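Local coordinates for putative metal resistance protein (Proteus mirabilis, PDB 6C29) that probably acts as a protein-disulfide reductase, this piece being the N-terminal periplasmic, tandem immunoglobulin-fold part of the membrane protein ScsB, at residues I58-P72 and F93-G107. Sequence-based numbering, arbitrary orientation.
Sequences INWTQSVSDMIWHWP and FPIELKSVDSDNLNG
Q62 folds its side chain onto N106 and grips it twice. From CB the chain runs to CG, 3.7 Å from N104 O, then bends (chi2 72°), bringing CD to 3.4 Å from N104 O and the amide against N106. N106 N points almost straight at OE1, but sits 32° out of the plane of the Q62 carbonyl, while NE2 donates one N-H to N106 OD1 at 2.8 Å, on an in-plane lone pair. One residue back, T61 N bonds to N106 O, and CE3 of the W60 ring comes to 3.5 Å from G107 CA. L97 CD1 and L105 CD2 share one face of that indole as CH-pi contacts; I58 CG2 covers the other.

Farther along, I68 and E96 form a hydrogen-bonded antiparallel pair, I68 N to E96 O at 2.8 Å. W69 and I95 follow, with I95 CD1 over the six-membered ring of W69. On the side carrying I68, and in one of two E96 conformers, H70 NE2 donates to the anti lone pair of E96 OE2 at 2.8 Å. Each segment thus passes from one antiparallel sheet to the other, with W60, L97 and L105 packed between them, as in an immunoglobulin-fold beta-sandwich.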
loop_
_atom_site.group_PDB
_atom_site.type_symbol
_atom_site.label_atom_id
_atom_site.label_comp_id
_atom_site.label_asym_id
_atom_site.label_seq_id
_atom_site.Cartn_x
_atom_site.Cartn_y
_atom_site.Cartn_z
ATOM N N ILE A 58 -2.213 6.961 -9.987
ATOM C CA ILE A 58 -2.614 7.095 -11.374
ATOM C C ILE A 58 -3.649 8.197 -11.469
ATOM O O ILE A 58 -4.610 8.234 -10.690
ATOM C CB ILE A 58 -3.216 5.797 -11.963
ATOM C CG1 ILE A 58 -2.177 4.685 -12.010
ATOM C CG2 ILE A 58 -3.730 6.055 -13.382
ATOM C CD1 ILE A 58 -2.754 3.317 -12.358
ATOM N N ASN A 59 -3.473 9.049 -12.467
ATOM C CA ASN A 59 -4.479 10.039 -12.825
ATOM C C ASN A 59 -5.048 9.670 -14.182
ATOM O O ASN A 59 -4.334 9.638 -15.190
ATOM C CB ASN A 59 -3.854 11.423 -12.799
ATOM C CG ASN A 59 -3.466 11.845 -11.370
ATOM O OD1 ASN A 59 -4.322 12.258 -10.580
ATOM N ND2 ASN A 59 -2.178 11.731 -11.031
ATOM N N TRP A 60 -6.336 9.340 -14.193
ATOM C CA TRP A 60 -7.028 8.935 -15.411
ATOM C C TRP A 60 -7.560 10.167 -16.126
ATOM O O TRP A 60 -8.009 11.116 -15.487
ATOM C CB TRP A 60 -8.185 7.992 -15.091
ATOM C CG TRP A 60 -7.785 6.772 -14.323
ATOM C CD1 TRP A 60 -7.966 6.555 -13.001
ATOM C CD2 TRP A 60 -7.128 5.602 -14.837
ATOM N NE1 TRP A 60 -7.467 5.332 -12.649
ATOM C CE2 TRP A 60 -6.949 4.722 -13.755
ATOM C CE3 TRP A 60 -6.678 5.217 -16.099
ATOM C CZ2 TRP A 60 -6.339 3.480 -13.895
ATOM C CZ3 TRP A 60 -6.068 3.974 -16.237
ATOM C CH2 TRP A 60 -5.903 3.130 -15.143
ATOM N N THR A 61 -7.479 10.137 -17.449
ATOM C CA THR A 61 -8.057 11.168 -18.305
ATOM C C THR A 61 -9.586 11.136 -18.234
ATOM O O THR A 61 -10.234 12.175 -18.216
ATOM C CB THR A 61 -7.618 10.980 -19.752
ATOM O OG1 THR A 61 -6.194 11.100 -19.834
ATOM C CG2 THR A 61 -8.293 12.004 -20.665
ATOM N N GLN A 62 -10.152 9.937 -18.282
ATOM C CA GLN A 62 -11.593 9.751 -18.218
ATOM C C GLN A 62 -12.098 10.086 -16.826
ATOM O O GLN A 62 -11.371 9.931 -15.846
ATOM C CB GLN A 62 -11.975 8.304 -18.545
ATOM C CG GLN A 62 -11.815 7.861 -20.007
ATOM C CD GLN A 62 -10.367 7.691 -20.453
ATOM O OE1 GLN A 62 -9.484 7.458 -19.642
ATOM N NE2 GLN A 62 -10.126 7.811 -21.759
ATOM N N SER A 63 -13.348 10.515 -16.722
ATOM C CA SER A 63 -13.958 10.616 -15.411
ATOM C C SER A 63 -14.285 9.204 -14.987
ATOM O O SER A 63 -14.896 8.435 -15.734
ATOM C CB SER A 63 -15.193 11.507 -15.424
ATOM O OG SER A 63 -14.824 12.821 -15.803
ATOM N N VAL A 64 -13.828 8.857 -13.795
ATOM C CA VAL A 64 -14.102 7.565 -13.204
ATOM C C VAL A 64 -14.690 7.917 -11.866
ATOM O O VAL A 64 -14.522 9.047 -11.409
ATOM C CB VAL A 64 -12.829 6.677 -13.068
ATOM C CG1 VAL A 64 -12.180 6.485 -14.428
ATOM C CG2 VAL A 64 -11.837 7.286 -12.086
ATOM N N SER A 65 -15.340 6.970 -11.214
ATOM C CA SER A 65 -16.010 7.309 -9.980
ATOM C C SER A 65 -15.323 6.639 -8.799
ATOM O O SER A 65 -14.235 7.057 -8.403
ATOM C CB SER A 65 -17.492 6.914 -10.073
ATOM O OG SER A 65 -17.644 5.520 -10.269
ATOM N N ASP A 66 -15.930 5.601 -8.246
ATOM C CA ASP A 66 -15.351 4.937 -7.091
ATOM C C ASP A 66 -14.086 4.136 -7.402
ATOM O O ASP A 66 -14.148 2.902 -7.438
ATOM C CB ASP A 66 -16.392 4.016 -6.451
ATOM C CG ASP A 66 -17.653 4.755 -6.047
ATOM O OD1 ASP A 66 -18.565 4.870 -6.891
ATOM O OD2 ASP A 66 -17.731 5.225 -4.891
HETATM N N MSE A 67 -12.947 4.800 -7.622
HETATM C CA MSE A 67 -11.688 4.061 -7.792
HETATM C C MSE A 67 -11.292 3.460 -6.455
HETATM O O MSE A 67 -11.291 4.147 -5.431
HETATM C CB MSE A 67 -10.524 4.926 -8.312
HETATM C CG MSE A 67 -9.114 4.303 -7.986
HETATM SE SE MSE A 67 -7.628 4.543 -9.266
HETATM C CE MSE A 67 -6.734 6.065 -8.442
ATOM N N ILE A 68 -10.988 2.168 -6.479
ATOM C CA ILE A 68 -10.405 1.460 -5.342
ATOM C C ILE A 68 -9.020 0.973 -5.757
ATOM O O ILE A 68 -8.874 0.251 -6.735
ATOM C CB ILE A 68 -11.243 0.245 -4.890
ATOM C CG1 ILE A 68 -12.660 0.669 -4.499
ATOM C CG2 ILE A 68 -10.562 -0.454 -3.720
ATOM C CD1 ILE A 68 -13.640 -0.500 -4.396
ATOM N N TRP A 69 -8.003 1.406 -5.018
ATOM C CA TRP A 69 -6.628 0.946 -5.208
ATOM C C TRP A 69 -6.310 0.013 -4.040
ATOM O O TRP A 69 -6.295 0.424 -2.874
ATOM C CB TRP A 69 -5.659 2.119 -5.241
ATOM C CG TRP A 69 -4.218 1.813 -5.479
ATOM C CD1 TRP A 69 -3.405 1.045 -4.685
ATOM C CD2 TRP A 69 -3.399 2.298 -6.543
ATOM N NE1 TRP A 69 -2.132 1.020 -5.205
ATOM C CE2 TRP A 69 -2.103 1.772 -6.357
ATOM C CE3 TRP A 69 -3.639 3.117 -7.656
ATOM C CZ2 TRP A 69 -1.049 2.054 -7.208
ATOM C CZ3 TRP A 69 -2.602 3.388 -8.505
ATOM C CH2 TRP A 69 -1.316 2.851 -8.287
ATOM N N HIS A 70 -6.117 -1.252 -4.350
ATOM C CA HIS A 70 -5.854 -2.231 -3.307
ATOM C C HIS A 70 -4.353 -2.286 -3.111
ATOM O O HIS A 70 -3.574 -2.426 -4.057
ATOM C CB HIS A 70 -6.377 -3.617 -3.682
ATOM C CG HIS A 70 -7.844 -3.676 -3.931
ATOM N ND1 HIS A 70 -8.765 -3.842 -2.921
ATOM C CD2 HIS A 70 -8.553 -3.639 -5.083
ATOM C CE1 HIS A 70 -9.981 -3.883 -3.442
ATOM N NE2 HIS A 70 -9.878 -3.756 -4.750
ATOM N N TRP A 71 -3.924 -2.160 -1.865
ATOM C CA TRP A 71 -2.509 -2.129 -1.568
ATOM C C TRP A 71 -2.036 -3.466 -1.034
ATOM O O TRP A 71 -2.464 -3.885 0.042
ATOM C CB TRP A 71 -2.197 -1.043 -0.547
ATOM C CG TRP A 71 -2.435 0.343 -1.046
ATOM C CD1 TRP A 71 -3.572 1.067 -0.926
ATOM C CD2 TRP A 71 -1.496 1.169 -1.753
ATOM N NE1 TRP A 71 -3.415 2.307 -1.518
ATOM C CE2 TRP A 71 -2.148 2.386 -2.039
ATOM C CE3 TRP A 71 -0.183 0.991 -2.192
ATOM C CZ2 TRP A 71 -1.504 3.422 -2.737
ATOM C CZ3 TRP A 71 0.449 2.025 -2.860
ATOM C CH2 TRP A 71 -0.216 3.207 -3.148
ATOM N N PRO A 72 -1.148 -4.148 -1.740
ATOM C CA PRO A 72 -0.573 -5.365 -1.197
ATOM C C PRO A 72 0.122 -5.092 0.111
ATOM O O PRO A 72 0.601 -3.963 0.363
ATOM C CB PRO A 72 0.396 -5.819 -2.288
ATOM C CG PRO A 72 -0.211 -5.224 -3.554
ATOM C CD PRO A 72 -0.690 -3.892 -3.122
ATOM N N PHE A 93 -0.511 -4.160 -8.243
ATOM C CA PHE A 93 -1.608 -3.437 -7.648
ATOM C C PHE A 93 -2.923 -3.780 -8.345
ATOM O O PHE A 93 -3.087 -3.461 -9.520
ATOM C CB PHE A 93 -1.361 -1.923 -7.728
ATOM C CG PHE A 93 -0.111 -1.469 -7.036
ATOM C CD1 PHE A 93 -0.049 -1.432 -5.666
ATOM C CD2 PHE A 93 1.011 -1.063 -7.756
ATOM C CE1 PHE A 93 1.088 -1.022 -5.014
ATOM C CE2 PHE A 93 2.155 -0.647 -7.099
ATOM C CZ PHE A 93 2.192 -0.620 -5.723
ATOM N N PRO A 94 -3.861 -4.441 -7.650
ATOM C CA PRO A 94 -5.223 -4.544 -8.177
ATOM C C PRO A 94 -6.000 -3.256 -7.954
ATOM O O PRO A 94 -5.969 -2.720 -6.841
ATOM C CB PRO A 94 -5.835 -5.697 -7.378
ATOM C CG PRO A 94 -4.797 -6.101 -6.343
ATOM C CD PRO A 94 -3.745 -5.051 -6.324
ATOM N N ILE A 95 -6.664 -2.791 -8.997
ATOM C CA ILE A 95 -7.406 -1.553 -9.014
ATOM C C ILE A 95 -8.798 -1.850 -9.572
ATOM O O ILE A 95 -8.956 -2.731 -10.420
ATOM C CB ILE A 95 -6.686 -0.512 -9.864
ATOM C CG1 ILE A 95 -5.303 -0.216 -9.261
ATOM C CG2 ILE A 95 -7.493 0.753 -9.962
ATOM C CD1 ILE A 95 -4.351 0.402 -10.230
ATOM N N GLU A 96 -9.804 -1.172 -9.036
ATOM C CA GLU A 96 -11.163 -1.298 -9.544
ATOM C C GLU A 96 -11.720 0.092 -9.794
ATOM O O GLU A 96 -11.518 0.992 -8.986
ATOM C CB GLU A 96 -12.046 -2.067 -8.563
ATOM C CG GLU A 96 -11.681 -3.550 -8.449
ATOM C CD GLU A 96 -12.518 -4.320 -7.429
ATOM O OE1 GLU A 96 -13.611 -4.807 -7.798
ATOM O OE2 GLU A 96 -12.084 -4.450 -6.256
ATOM N N LEU A 97 -12.439 0.233 -10.911
ATOM C CA LEU A 97 -13.065 1.488 -11.329
ATOM C C LEU A 97 -14.517 1.201 -11.682
ATOM O O LEU A 97 -14.833 0.124 -12.177
ATOM C CB LEU A 97 -12.408 2.122 -12.569
ATOM C CG LEU A 97 -10.924 2.405 -12.609
ATOM C CD1 LEU A 97 -10.607 2.991 -13.957
ATOM C CD2 LEU A 97 -10.509 3.365 -11.519
ATOM N N LYS A 98 -15.389 2.144 -11.349
ATOM C CA LYS A 98 -16.805 2.095 -11.750
ATOM C C LYS A 98 -17.168 3.255 -12.672
ATOM O O LYS A 98 -16.451 4.253 -12.751
ATOM C CB LYS A 98 -17.718 2.059 -10.528
ATOM C CG LYS A 98 -17.612 0.763 -9.747
ATOM C CD LYS A 98 -18.570 0.758 -8.589
ATOM C CE LYS A 98 -18.481 -0.535 -7.801
ATOM N NZ LYS A 98 -19.315 -0.425 -6.579
ATOM N N SER A 99 -18.233 3.060 -13.440
ATOM C CA SER A 99 -18.771 4.101 -14.313
ATOM C C SER A 99 -17.758 4.635 -15.304
ATOM O O SER A 99 -17.607 5.856 -15.467
ATOM C CB SER A 99 -19.288 5.268 -13.463
ATOM O OG SER A 99 -20.166 4.812 -12.454
ATOM N N VAL A 100 -17.081 3.721 -15.989
ATOM C CA VAL A 100 -16.266 4.100 -17.120
ATOM C C VAL A 100 -17.197 4.132 -18.314
ATOM O O VAL A 100 -17.715 3.092 -18.709
ATOM C CB VAL A 100 -15.112 3.118 -17.360
ATOM C CG1 VAL A 100 -14.325 3.468 -18.621
ATOM C CG2 VAL A 100 -14.195 3.087 -16.144
ATOM N N ASP A 101 -17.460 5.317 -18.853
ATOM C CA ASP A 101 -18.428 5.432 -19.942
ATOM C C ASP A 101 -17.810 5.125 -21.313
ATOM O O ASP A 101 -18.507 5.012 -22.325
ATOM C CB ASP A 101 -19.102 6.803 -19.937
ATOM C CG ASP A 101 -18.128 7.946 -20.014
ATOM O OD1 ASP A 101 -17.125 7.844 -20.758
ATOM O OD2 ASP A 101 -18.397 8.953 -19.321
ATOM N N SER A 102 -16.507 4.916 -21.331
ATOM C CA SER A 102 -15.748 4.808 -22.566
ATOM C C SER A 102 -15.220 3.398 -22.746
ATOM O O SER A 102 -15.084 2.643 -21.784
ATOM C CB SER A 102 -14.565 5.786 -22.518
ATOM O OG SER A 102 -13.797 5.703 -23.714
ATOM N N ASP A 103 -14.913 3.049 -23.982
ATOM C CA ASP A 103 -14.328 1.746 -24.274
ATOM C C ASP A 103 -12.805 1.868 -24.151
ATOM O O ASP A 103 -12.086 0.890 -24.284
ATOM C CB ASP A 103 -14.731 1.258 -25.669
ATOM C CG ASP A 103 -16.240 0.984 -25.788
ATOM O OD1 ASP A 103 -16.845 0.513 -24.801
ATOM O OD2 ASP A 103 -16.813 1.218 -26.875
ATOM N N ASN A 104 -12.332 3.090 -23.943
ATOM C CA ASN A 104 -10.922 3.355 -23.762
ATOM C C ASN A 104 -10.640 3.926 -22.389
ATOM O O ASN A 104 -11.408 4.730 -21.844
ATOM C CB ASN A 104 -10.453 4.314 -24.847
ATOM C CG ASN A 104 -10.608 3.720 -26.228
ATOM O OD1 ASN A 104 -9.776 2.935 -26.676
ATOM N ND2 ASN A 104 -11.700 4.077 -26.900
ATOM N N LEU A 105 -9.531 3.497 -21.825
ATOM C CA LEU A 105 -9.105 3.999 -20.550
ATOM C C LEU A 105 -7.668 4.443 -20.706
ATOM O O LEU A 105 -6.804 3.665 -21.099
ATOM C CB LEU A 105 -9.292 2.927 -19.485
ATOM C CG LEU A 105 -9.098 3.340 -18.037
ATOM C CD1 LEU A 105 -9.998 4.469 -17.641
ATOM C CD2 LEU A 105 -9.372 2.129 -17.191
ATOM N N ASN A 106 -7.443 5.720 -20.444
ATOM C CA ASN A 106 -6.144 6.327 -20.560
ATOM C C ASN A 106 -5.800 6.943 -19.254
ATOM O O ASN A 106 -6.632 7.632 -18.665
ATOM C CB ASN A 106 -6.123 7.382 -21.661
ATOM C CG ASN A 106 -6.695 6.866 -22.945
ATOM O OD1 ASN A 106 -7.872 7.073 -23.256
ATOM N ND2 ASN A 106 -5.882 6.132 -23.678
ATOM N N GLY A 107 -4.599 6.673 -18.777
ATOM C CA GLY A 107 -4.169 7.270 -17.525
ATOM C C GLY A 107 -2.674 7.513 -17.516
ATOM O O GLY A 107 -1.935 7.044 -18.370
#